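Local coordinates for malarial CLPB2 atpase/hsp101 protein (Plasmodium falciparum, PDB 4IRF), which is the N-terminal cargo-binding domain of a ClpB-family AAA+ chaperone, whose full-length form probably hydrolyses ATP to unfold and translocate proteins, at residues K24-S29 with L41-K46; H116-L121 with K142-R147. All blocks are in the same frame, centred on the assembly; numbering follows the deposited sequence.

Interaction 1 (K24-S29 with L41-K46)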
# COMPACT_ATOMS: atom_id res chain seq x y z
N LYS A 24 5.90 -4.07 7.60
CA LYS A 24 6.00 -4.87 8.82
C LYS A 24 6.69 -4.11 9.95
O LYS A 24 6.27 -4.21 11.12
CB LYS A 24 6.72 -6.20 8.55
CG LYS A 24 5.92 -7.17 7.67
CD LYS A 24 6.76 -8.39 7.33
CE LYS A 24 6.01 -9.34 6.41
NZ LYS A 24 6.71 -10.66 6.28
N ASN A 25 7.71 -3.34 9.61
CA ASN A 25 8.36 -2.53 10.64
C ASN A 25 7.43 -1.44 11.20
O ASN A 25 7.43 -1.14 12.41
CB ASN A 25 9.68 -1.96 10.11
CG ASN A 25 10.75 -3.03 9.99
OD1 ASN A 25 10.78 -3.98 10.78
ND2 ASN A 25 11.61 -2.90 8.98
N ILE A 26 6.60 -0.87 10.34
CA ILE A 26 5.64 0.13 10.80
C ILE A 26 4.61 -0.56 11.69
O ILE A 26 4.19 -0.04 12.73
CB ILE A 26 4.97 0.84 9.58
CG1 ILE A 26 6.02 1.65 8.84
CG2 ILE A 26 3.82 1.72 10.02
CD1 ILE A 26 5.61 2.15 7.43
N ALA A 27 4.19 -1.76 11.29
CA ALA A 27 3.23 -2.50 12.09
C ALA A 27 3.81 -2.74 13.48
O ALA A 27 3.13 -2.52 14.48
CB ALA A 27 2.87 -3.82 11.40
N LYS A 28 5.03 -3.20 13.57
CA LYS A 28 5.58 -3.46 14.91
C LYS A 28 5.64 -2.16 15.73
O LYS A 28 5.41 -2.18 16.90
CB LYS A 28 6.96 -4.10 14.85
CG LYS A 28 6.90 -5.44 14.19
CD LYS A 28 8.02 -6.36 14.54
CE LYS A 28 9.30 -5.79 14.08
NZ LYS A 28 9.93 -5.06 15.16
N SER A 29 5.96 -1.07 15.08
CA SER A 29 6.05 0.20 15.79
C SER A 29 4.73 0.61 16.42
O SER A 29 4.70 1.30 17.46
CB SER A 29 6.55 1.29 14.85
OG SER A 29 6.74 2.49 15.56
N LEU A 41 0.14 0.90 3.44
CA LEU A 41 -0.07 2.26 2.85
C LEU A 41 0.98 3.26 3.38
O LEU A 41 1.58 4.01 2.58
CB LEU A 41 -1.50 2.75 3.07
CG LEU A 41 -1.69 4.18 2.53
CD1 LEU A 41 -1.41 4.25 1.05
CD2 LEU A 41 -3.06 4.69 2.85
N SER A 42 1.25 3.23 4.68
CA SER A 42 2.26 4.12 5.27
C SER A 42 3.58 3.93 4.55
O SER A 42 4.22 4.89 4.09
CB SER A 42 2.45 3.81 6.76
OG SER A 42 3.46 4.63 7.34
N ALA A 43 3.98 2.66 4.39
CA ALA A 43 5.21 2.30 3.68
C ALA A 43 5.24 2.72 2.20
O ALA A 43 6.27 3.15 1.67
CB ALA A 43 5.45 0.78 3.82
N LEU A 44 4.11 2.56 1.53
CA LEU A 44 4.02 2.84 0.11
C LEU A 44 4.17 4.35 -0.08
O LEU A 44 5.01 4.78 -0.88
CB LEU A 44 2.70 2.29 -0.43
CG LEU A 44 2.59 2.24 -1.95
CD1 LEU A 44 1.72 1.07 -2.40
CD2 LEU A 44 1.96 3.54 -2.42
N ALA A 45 3.43 5.11 0.73
CA ALA A 45 3.44 6.59 0.63
C ALA A 45 4.87 7.13 0.80
O ALA A 45 5.25 8.11 0.16
CB ALA A 45 2.50 7.19 1.61
N LYS A 46 5.66 6.49 1.66
CA LYS A 46 7.00 7.01 1.93
C LYS A 46 8.11 6.44 1.05
O LYS A 46 9.22 6.96 1.02
CB LYS A 46 7.35 6.86 3.40
CG LYS A 46 7.76 5.45 3.80
CD LYS A 46 8.50 5.48 5.14
CE LYS A 46 8.67 4.09 5.74
NZ LYS A 46 9.22 4.22 7.13
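Ser42 is the first residue of 41-46 to meet Ile26, the single side chain of 24-29 that makes the contact. The methyl CD1 of Ile26 lies 3.3 Å from Ser42 OG, and the branch methyl CG2 stands farther off, 4.0 Å from the same OG. OG is anti to the backbone N (chi1 178°), which swings it out to the two methyls. No hydrogen bond joins the segments. At Ala43, CD1 of Ile26 settles over the start of the residue, 3.5 Å from Ala43 N and 3.9 Å from Ala43 CB. With only a methyl at Ala43, the Ile26 methyl can sit close to the backbone there. Lys46 adds a third touch. Its chain is extended beyond CG and brings CE to 4.0 Å from Ile26 CD1. Ile26 CG1 is anti to the carbonyl carbon and CD1 continues the chain extended (chi2 166°), which carries CD1 out among Ser42, Ala43 and Lys46. The short axes approach to 9.5 Å at 128°. The contact packs the C-terminal part of helix 14-29 against helix 37-46 in the Clp N-terminal domain. Ala43 also touches Ile19 and Ala22 of helix 14-29, and Ser42 touches helix 61-74.

Interaction 2 (H116-L121 with K142-R147)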
# COMPACT_ATOMS: atom_id res chain seq x y z
N HIS A 116 -0.19 -1.89 -8.56
CA HIS A 116 -1.07 -3.04 -8.35
C HIS A 116 -1.35 -3.24 -6.86
O HIS A 116 -2.48 -3.51 -6.47
CB HIS A 116 -0.45 -4.29 -8.98
CG HIS A 116 -0.13 -4.08 -10.43
ND1 HIS A 116 1.15 -4.14 -10.93
CD2 HIS A 116 -0.93 -3.74 -11.47
CE1 HIS A 116 1.12 -3.88 -12.23
NE2 HIS A 116 -0.13 -3.64 -12.58
N LEU A 117 -0.32 -3.01 -6.06
CA LEU A 117 -0.46 -3.01 -4.61
C LEU A 117 -1.40 -1.88 -4.21
O LEU A 117 -2.31 -2.07 -3.37
CB LEU A 117 0.92 -2.88 -3.96
CG LEU A 117 1.00 -2.97 -2.46
CD1 LEU A 117 0.39 -4.28 -1.95
CD2 LEU A 117 2.44 -2.88 -2.07
N LEU A 118 -1.24 -0.71 -4.85
CA LEU A 118 -2.13 0.41 -4.56
C LEU A 118 -3.59 0.01 -4.82
O LEU A 118 -4.48 0.28 -4.00
CB LEU A 118 -1.71 1.66 -5.37
CG LEU A 118 -2.45 2.94 -4.97
CD1 LEU A 118 -1.85 3.57 -3.75
CD2 LEU A 118 -2.44 3.91 -6.14
N SER A 119 -3.84 -0.68 -5.94
CA SER A 119 -5.19 -1.09 -6.27
C SER A 119 -5.73 -2.05 -5.21
O SER A 119 -6.86 -1.93 -4.74
CB SER A 119 -5.19 -1.76 -7.65
OG SER A 119 -6.50 -2.17 -7.97
N GLY A 120 -4.88 -2.98 -4.79
CA GLY A 120 -5.26 -3.93 -3.75
C GLY A 120 -5.59 -3.27 -2.42
O GLY A 120 -6.60 -3.58 -1.76
N LEU A 121 -4.76 -2.30 -2.05
CA LEU A 121 -4.98 -1.56 -0.80
C LEU A 121 -6.31 -0.81 -0.77
O LEU A 121 -6.91 -0.61 0.28
CB LEU A 121 -3.84 -0.57 -0.61
CG LEU A 121 -2.53 -1.21 -0.22
CD1 LEU A 121 -1.44 -0.14 -0.29
CD2 LEU A 121 -2.63 -1.84 1.21
N LYS A 142 -7.88 3.02 -11.42
CA LYS A 142 -7.95 2.31 -12.70
C LYS A 142 -7.17 3.05 -13.77
O LYS A 142 -6.48 2.42 -14.57
CB LYS A 142 -9.39 2.22 -13.15
CG LYS A 142 -10.18 1.08 -12.53
CD LYS A 142 -11.60 1.12 -13.04
CE LYS A 142 -12.24 -0.25 -13.07
NZ LYS A 142 -12.29 -0.76 -11.68
N ALA A 143 -7.29 4.38 -13.78
CA ALA A 143 -6.58 5.17 -14.77
C ALA A 143 -5.07 5.07 -14.60
O ALA A 143 -4.34 4.96 -15.59
CB ALA A 143 -7.05 6.62 -14.75
N ILE A 144 -4.59 5.11 -13.35
CA ILE A 144 -3.19 4.87 -13.08
C ILE A 144 -2.75 3.52 -13.65
O ILE A 144 -1.68 3.40 -14.27
CB ILE A 144 -2.93 4.87 -11.56
CG1 ILE A 144 -3.13 6.28 -11.02
CG2 ILE A 144 -1.54 4.35 -11.27
CD1 ILE A 144 -3.08 6.38 -9.50
N LEU A 145 -3.57 2.50 -13.41
CA LEU A 145 -3.25 1.16 -13.88
C LEU A 145 -3.27 1.08 -15.40
O LEU A 145 -2.37 0.46 -15.99
CB LEU A 145 -4.23 0.13 -13.32
CG LEU A 145 -3.97 -0.27 -11.88
CD1 LEU A 145 -4.95 -1.34 -11.44
CD2 LEU A 145 -2.57 -0.77 -11.79
N LYS A 146 -4.27 1.71 -16.00
CA LYS A 146 -4.41 1.75 -17.46
C LYS A 146 -3.22 2.49 -18.08
O LYS A 146 -2.60 2.01 -19.03
CB LYS A 146 -5.74 2.43 -17.84
CG LYS A 146 -6.01 2.56 -19.35
CD LYS A 146 -7.36 3.21 -19.59
CE LYS A 146 -7.66 3.34 -21.08
NZ LYS A 146 -6.62 4.14 -21.80
N ARG A 147 -2.78 3.61 -17.52
CA ARG A 147 -1.61 4.29 -18.06
C ARG A 147 -0.33 3.53 -17.92
O ARG A 147 0.51 3.56 -18.77
CB ARG A 147 -1.40 5.66 -17.41
CG ARG A 147 -2.54 6.62 -17.53
CD ARG A 147 -2.08 8.03 -17.19
NE ARG A 147 -1.97 8.21 -15.77
CZ ARG A 147 -2.99 8.52 -15.02
NH1 ARG A 147 -4.15 8.72 -15.56
NH2 ARG A 147 -2.84 8.63 -13.74
O HOH W 1 -0.73 -1.98 -14.86
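His116 NE2 and the backbone carbonyl of Leu145 share one water. The water lies 2.9 Å from His116 NE2 and donates to Leu145 O at 3.1 Å. No direct hydrogen bond crosses between the segments; this water bridges them. The other ring nitrogen, ND1, is taken by the backbone N of Asp113, just ahead of the helix. With a partner at each nitrogen, the rotation of the imidazole is well fixed. Leu145 CD2 approaches the ring obliquely, 3.4 Å from His116 CD2 and 3.8 Å from His116 NE2. CG of His116 is anti to the carbonyl carbon (chi1 -56°), and this carries the ring tip to the opposing helix although the CB bond does not point there.

Leu145 divides its two methyls between two residues about one helical turn apart. CD2 goes to the histidine. CD1 goes to Ser119, 3.8 Å from its CB and nearly as close to its OG. The leucine thus lies against both residues. Beside it, Leu118 CD2 and Ile144 CD1 meet as apolar methyls at 4.2 Å, a looser touch.

The two short axes run nearly antiparallel, at 160° and 10.0 Å apart. The contact is buried and lies in the N-terminal Clp R domain. It brings helix 138-151, near the end of the chain, against helix 114-121. Leu118 and Ser119 extend the same packing to Ile141 of helix 138-151. On another side of helix 114-121, Leu117 touches helices 91-106 and 37-46.

How the interactions relate
Interactions 1 and 2 lie on opposite sides of the chain's centre, with their centres 19 Å apart. They follow each other along the chain, and both belong to the N-terminal Clp R domain. Helices 37-46 and 114-121 connect them. Leu44 CD1 lies 4.0 Å from Leu121 CD1 and from Leu117 CD2, and Leu44 CD2 lies 4.0 Å from Leu118 CD1. Leu44 thus faces interaction 2 from the same short segment that receives Ile26 in interaction 1. Leu118 takes part in both this junction and interaction 2. The two contacts differ in character: interaction 1 is partly buried, while interaction 2 is buried and water-bridged.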